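Local coordinates for mRNA-binding protein PUF3 (Saccharomyces cerevisiae, PDB 3K49) that binds the 3'-UTR of COX17 mRNA and other mRNAs for mitochondrial proteins through its Pumilio repeats, promoting deadenylation and decay of COX17 mRNA, at residues A[80-85]-A[115-120]. Residues are numbered along the deposited sequence; the frame is centred on the assembly and turned at random.
Sequences YVIQKF and CRVIQK. With nucleotides of chain B.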
loop_
_atom_site.group_PDB
_atom_site.type_symbol
_atom_site.label_atom_id
_atom_site.label_comp_id
_atom_site.label_asym_id
_atom_site.label_seq_id
_atom_site.Cartn_x
_atom_site.Cartn_y
_atom_site.Cartn_z
ATOM N N TYR A 80 -13.296 -18.619 -6.133
ATOM C CA TYR A 80 -13.571 -18.631 -4.681
ATOM C C TYR A 80 -13.667 -20.038 -4.076
ATOM O O TYR A 80 -13.296 -20.258 -2.926
ATOM C CB TYR A 80 -14.857 -17.886 -4.353
ATOM C CG TYR A 80 -14.886 -16.486 -4.845
ATOM C CD1 TYR A 80 -15.484 -16.177 -6.055
ATOM C CD2 TYR A 80 -14.306 -15.460 -4.109
ATOM C CE1 TYR A 80 -15.508 -14.876 -6.532
ATOM C CE2 TYR A 80 -14.317 -14.142 -4.583
ATOM C CZ TYR A 80 -14.925 -13.859 -5.795
ATOM O OH TYR A 80 -14.949 -12.571 -6.277
ATOM N N VAL A 81 -14.167 -20.986 -4.856
ATOM C CA VAL A 81 -14.327 -22.344 -4.372
ATOM C C VAL A 81 -12.985 -23.022 -4.216
ATOM O O VAL A 81 -12.771 -23.767 -3.256
ATOM C CB VAL A 81 -15.222 -23.157 -5.291
ATOM C CG1 VAL A 81 -15.217 -24.627 -4.878
ATOM C CG2 VAL A 81 -16.620 -22.600 -5.222
ATOM N N ILE A 82 -12.078 -22.748 -5.153
ATOM C CA ILE A 82 -10.706 -23.227 -5.016
ATOM C C ILE A 82 -10.021 -22.625 -3.778
ATOM O O ILE A 82 -9.367 -23.337 -3.013
ATOM C CB ILE A 82 -9.892 -22.966 -6.277
ATOM C CG1 ILE A 82 -10.657 -23.513 -7.470
ATOM C CG2 ILE A 82 -8.543 -23.650 -6.165
ATOM C CD1 ILE A 82 -11.160 -24.927 -7.209
ATOM N N GLN A 83 -10.197 -21.325 -3.570
ATOM C CA GLN A 83 -9.654 -20.655 -2.396
ATOM C C GLN A 83 -10.152 -21.284 -1.100
ATOM O O GLN A 83 -9.379 -21.428 -0.132
ATOM C CB GLN A 83 -10.025 -19.180 -2.406
ATOM C CG GLN A 83 -9.427 -18.394 -3.570
ATOM C CD GLN A 83 -9.705 -16.903 -3.447
ATOM O OE1 GLN A 83 -9.418 -16.272 -2.412
ATOM N NE2 GLN A 83 -10.293 -16.338 -4.486
ATOM N N LYS A 84 -11.439 -21.651 -1.064
ATOM C CA LYS A 84 -11.993 -22.221 0.165
ATOM C C LYS A 84 -11.364 -23.562 0.459
ATOM O O LYS A 84 -11.275 -23.966 1.604
ATOM C CB LYS A 84 -13.515 -22.348 0.139
ATOM C CG LYS A 84 -14.262 -21.040 0.259
ATOM C CD LYS A 84 -14.095 -20.435 1.621
ATOM C CE LYS A 84 -14.347 -18.944 1.544
ATOM N NZ LYS A 84 -13.668 -18.352 0.340
ATOM N N PHE A 85 -10.909 -24.259 -0.565
ATOM C CA PHE A 85 -10.212 -25.504 -0.292
ATOM C C PHE A 85 -8.828 -25.293 0.338
ATOM O O PHE A 85 -8.330 -26.179 1.044
ATOM C CB PHE A 85 -10.186 -26.415 -1.521
ATOM C CG PHE A 85 -11.432 -27.252 -1.653
ATOM C CD1 PHE A 85 -12.392 -26.957 -2.616
ATOM C CD2 PHE A 85 -11.664 -28.316 -0.776
ATOM C CE1 PHE A 85 -13.556 -27.712 -2.720
ATOM C CE2 PHE A 85 -12.818 -29.079 -0.870
ATOM C CZ PHE A 85 -13.769 -28.780 -1.848
ATOM N N CYS A 115 -4.771 -15.607 -10.176
ATOM C CA CYS A 115 -3.795 -14.950 -9.291
ATOM C C CYS A 115 -4.365 -14.810 -7.889
ATOM O O CYS A 115 -3.617 -14.852 -6.917
ATOM C CB CYS A 115 -3.341 -13.580 -9.816
ATOM S SG CYS A 115 -4.598 -12.326 -9.605
ATOM N N ARG A 116 -5.685 -14.677 -7.776
ATOM C CA ARG A 116 -6.328 -14.595 -6.465
ATOM C C ARG A 116 -6.221 -15.926 -5.719
ATOM O O ARG A 116 -6.085 -15.954 -4.501
ATOM C CB ARG A 116 -7.783 -14.195 -6.590
ATOM C CG ARG A 116 -8.012 -12.974 -7.401
ATOM C CD ARG A 116 -7.497 -11.740 -6.712
ATOM N NE ARG A 116 -8.303 -10.584 -7.081
ATOM C CZ ARG A 116 -8.587 -9.577 -6.264
ATOM N NH1 ARG A 116 -8.131 -9.588 -5.018
ATOM N NH2 ARG A 116 -9.338 -8.562 -6.685
ATOM N N VAL A 117 -6.257 -17.017 -6.475
ATOM C CA VAL A 117 -6.111 -18.345 -5.909
ATOM C C VAL A 117 -4.686 -18.567 -5.442
ATOM O O VAL A 117 -4.458 -19.135 -4.364
ATOM C CB VAL A 117 -6.490 -19.440 -6.946
ATOM C CG1 VAL A 117 -6.092 -20.815 -6.458
ATOM C CG2 VAL A 117 -7.979 -19.390 -7.236
ATOM N N ILE A 118 -3.735 -18.135 -6.276
ATOM C CA ILE A 118 -2.325 -18.236 -5.961
ATOM C C ILE A 118 -2.028 -17.442 -4.678
ATOM O O ILE A 118 -1.314 -17.893 -3.773
ATOM C CB ILE A 118 -1.457 -17.682 -7.107
ATOM C CG1 ILE A 118 -1.479 -18.623 -8.322
ATOM C CG2 ILE A 118 -0.012 -17.454 -6.612
ATOM C CD1 ILE A 118 -1.178 -20.105 -7.980
ATOM N N GLN A 119 -2.595 -16.250 -4.607
ATOM C CA GLN A 119 -2.390 -15.403 -3.463
ATOM C C GLN A 119 -2.919 -16.040 -2.185
ATOM O O GLN A 119 -2.281 -15.929 -1.116
ATOM C CB GLN A 119 -3.028 -14.051 -3.706
ATOM C CG GLN A 119 -2.157 -13.112 -4.576
ATOM C CD GLN A 119 -2.908 -11.868 -5.012
ATOM O OE1 GLN A 119 -3.048 -10.916 -4.252
ATOM N NE2 GLN A 119 -3.403 -11.877 -6.237
ATOM N N LYS A 120 -4.083 -16.698 -2.293
ATOM C CA LYS A 120 -4.692 -17.336 -1.140
ATOM C C LYS A 120 -3.843 -18.545 -0.738
ATOM O O LYS A 120 -3.643 -18.816 0.448
ATOM C CB LYS A 120 -6.138 -17.745 -1.407
ATOM C CG LYS A 120 -6.926 -18.194 -0.133
ATOM C CD LYS A 120 -7.456 -16.991 0.689
ATOM C CE LYS A 120 -8.294 -17.422 1.880
ATOM N NZ LYS A 120 -9.573 -18.151 1.522
ATOM P P U B 9 -10.538 -5.162 -9.883
ATOM O OP1 U B 9 -11.544 -4.944 -10.956
ATOM O OP2 U B 9 -10.370 -4.154 -8.815
ATOM O "O5'" U B 9 -10.866 -6.554 -9.178
ATOM C "C5'" U B 9 -12.135 -6.779 -8.582
ATOM C "C4'" U B 9 -12.634 -8.138 -9.000
ATOM O "O4'" U B 9 -11.772 -9.142 -8.446
ATOM C "C3'" U B 9 -14.000 -8.554 -8.497
ATOM O "O3'" U B 9 -14.966 -8.013 -9.382
ATOM C "C2'" U B 9 -13.945 -10.079 -8.618
ATOM O "O2'" U B 9 -14.446 -10.521 -9.868
ATOM C "C1'" U B 9 -12.441 -10.382 -8.513
ATOM N N1 U B 9 -12.027 -11.190 -7.343
ATOM C C2 U B 9 -12.098 -12.558 -7.441
ATOM O O2 U B 9 -12.474 -13.128 -8.451
ATOM N N3 U B 9 -11.694 -13.241 -6.315
ATOM C C4 U B 9 -11.227 -12.691 -5.137
ATOM O O4 U B 9 -10.956 -13.417 -4.185
ATOM C C5 U B 9 -11.168 -11.260 -5.127
ATOM C C6 U B 9 -11.562 -10.579 -6.197
ATOM P P A B 10 -16.301 -7.348 -8.807
ATOM O OP1 A B 10 -16.771 -6.415 -9.854
ATOM O OP2 A B 10 -16.045 -6.857 -7.430
ATOM O "O5'" A B 10 -17.321 -8.575 -8.715
ATOM C "C5'" A B 10 -17.495 -9.443 -9.829
ATOM C "C4'" A B 10 -18.753 -10.270 -9.675
ATOM O "O4'" A B 10 -18.468 -11.388 -8.789
ATOM C "C3'" A B 10 -19.977 -9.563 -9.095
ATOM O "O3'" A B 10 -21.157 -10.174 -9.613
ATOM C "C2'" A B 10 -19.890 -9.942 -7.625
ATOM O "O2'" A B 10 -21.142 -9.892 -6.968
ATOM C "C1'" A B 10 -19.398 -11.389 -7.736
ATOM N N9 A B 10 -18.759 -11.900 -6.523
ATOM C C8 A B 10 -18.050 -11.196 -5.581
ATOM N N7 A B 10 -17.637 -11.930 -4.575
ATOM C C5 A B 10 -18.092 -13.204 -4.880
ATOM C C6 A B 10 -17.985 -14.439 -4.208
ATOM N N6 A B 10 -17.336 -14.592 -3.054
ATOM N N1 A B 10 -18.564 -15.517 -4.776
ATOM C C2 A B 10 -19.196 -15.368 -5.948
ATOM N N3 A B 10 -19.354 -14.268 -6.680
ATOM C C4 A B 10 -18.775 -13.207 -6.084
ATOM P P A B 8 -5.203 -1.583 -10.921
ATOM O OP1 A B 8 -4.257 -1.265 -12.003
ATOM O OP2 A B 8 -6.412 -0.749 -10.716
ATOM O "O5'" A B 8 -5.695 -3.096 -11.100
ATOM C "C5'" A B 8 -6.434 -3.739 -10.069
ATOM C "C4'" A B 8 -6.741 -5.169 -10.458
ATOM O "O4'" A B 8 -5.674 -6.026 -10.008
ATOM C "C3'" A B 8 -7.981 -5.756 -9.803
ATOM O "O3'" A B 8 -9.116 -5.401 -10.576
ATOM C "C2'" A B 8 -7.713 -7.260 -9.876
ATOM O "O2'" A B 8 -8.064 -7.849 -11.110
ATOM C "C1'" A B 8 -6.186 -7.320 -9.775
ATOM N N9 A B 8 -5.674 -7.826 -8.497
ATOM C C8 A B 8 -4.888 -8.935 -8.336
ATOM N N7 A B 8 -4.574 -9.193 -7.087
ATOM C C5 A B 8 -5.198 -8.183 -6.377
ATOM C C6 A B 8 -5.249 -7.892 -5.004
ATOM N N6 A B 8 -4.641 -8.630 -4.080
ATOM N N1 A B 8 -5.953 -6.804 -4.617
ATOM C C2 A B 8 -6.559 -6.065 -5.556
ATOM N N3 A B 8 -6.583 -6.238 -6.880
ATOM C C4 A B 8 -5.875 -7.326 -7.231
HETATM O O HOH W 1 -7.366 -14.199 -2.497
#
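Apolar contact joins Ile82 to Val117, CG2 of the first meeting CG1 of the second at 3.8 Å, with Leu72 and Phe101 packed nearby. Gln83, extended at chi2 (-174°), passes over the backbone of Val117 and meets the bent aliphatic chain of Lys120 at about a right angle; the Lys120 ammonium pairs with Glu87. No direct hydrogen bond links the segments; instead a water donates to Gln83 OE1 (2.9 Å) and to Arg116 O (3.0 Å), which helps fix the amide rotation. Gln83 NE2 gives its hydrogen to U9 O4 of chain B, a 3.0 Å bond nearly straight at 173°, and has a weak bond to Asn79. One turn along helix 114-124, Gln119 grips the adenine of A8 of chain B twice, taking N6-H on OE1 (2.8 Å) and giving NE2-H to N7. Side chains lie between the bases: the Arg116 guanidinium stacks between U9 and A8, one on each face, while the Tyr80 ring has A10 of chain B C6 3.3 Å above its centre; U9 comes obliquely from the other side, N3 3.3 Å from Tyr80 CZ. Replacing Tyr80 by alanine would probably leave A10 without the ring it stacks on and open a gap between A10 and U9. Near-parallel axes (11°, 9.1 Å apart) bring equivalent helices of Pumilio repeats 2 and 3 side by side, the PUF-domain pattern in which successive repeats read successive bases.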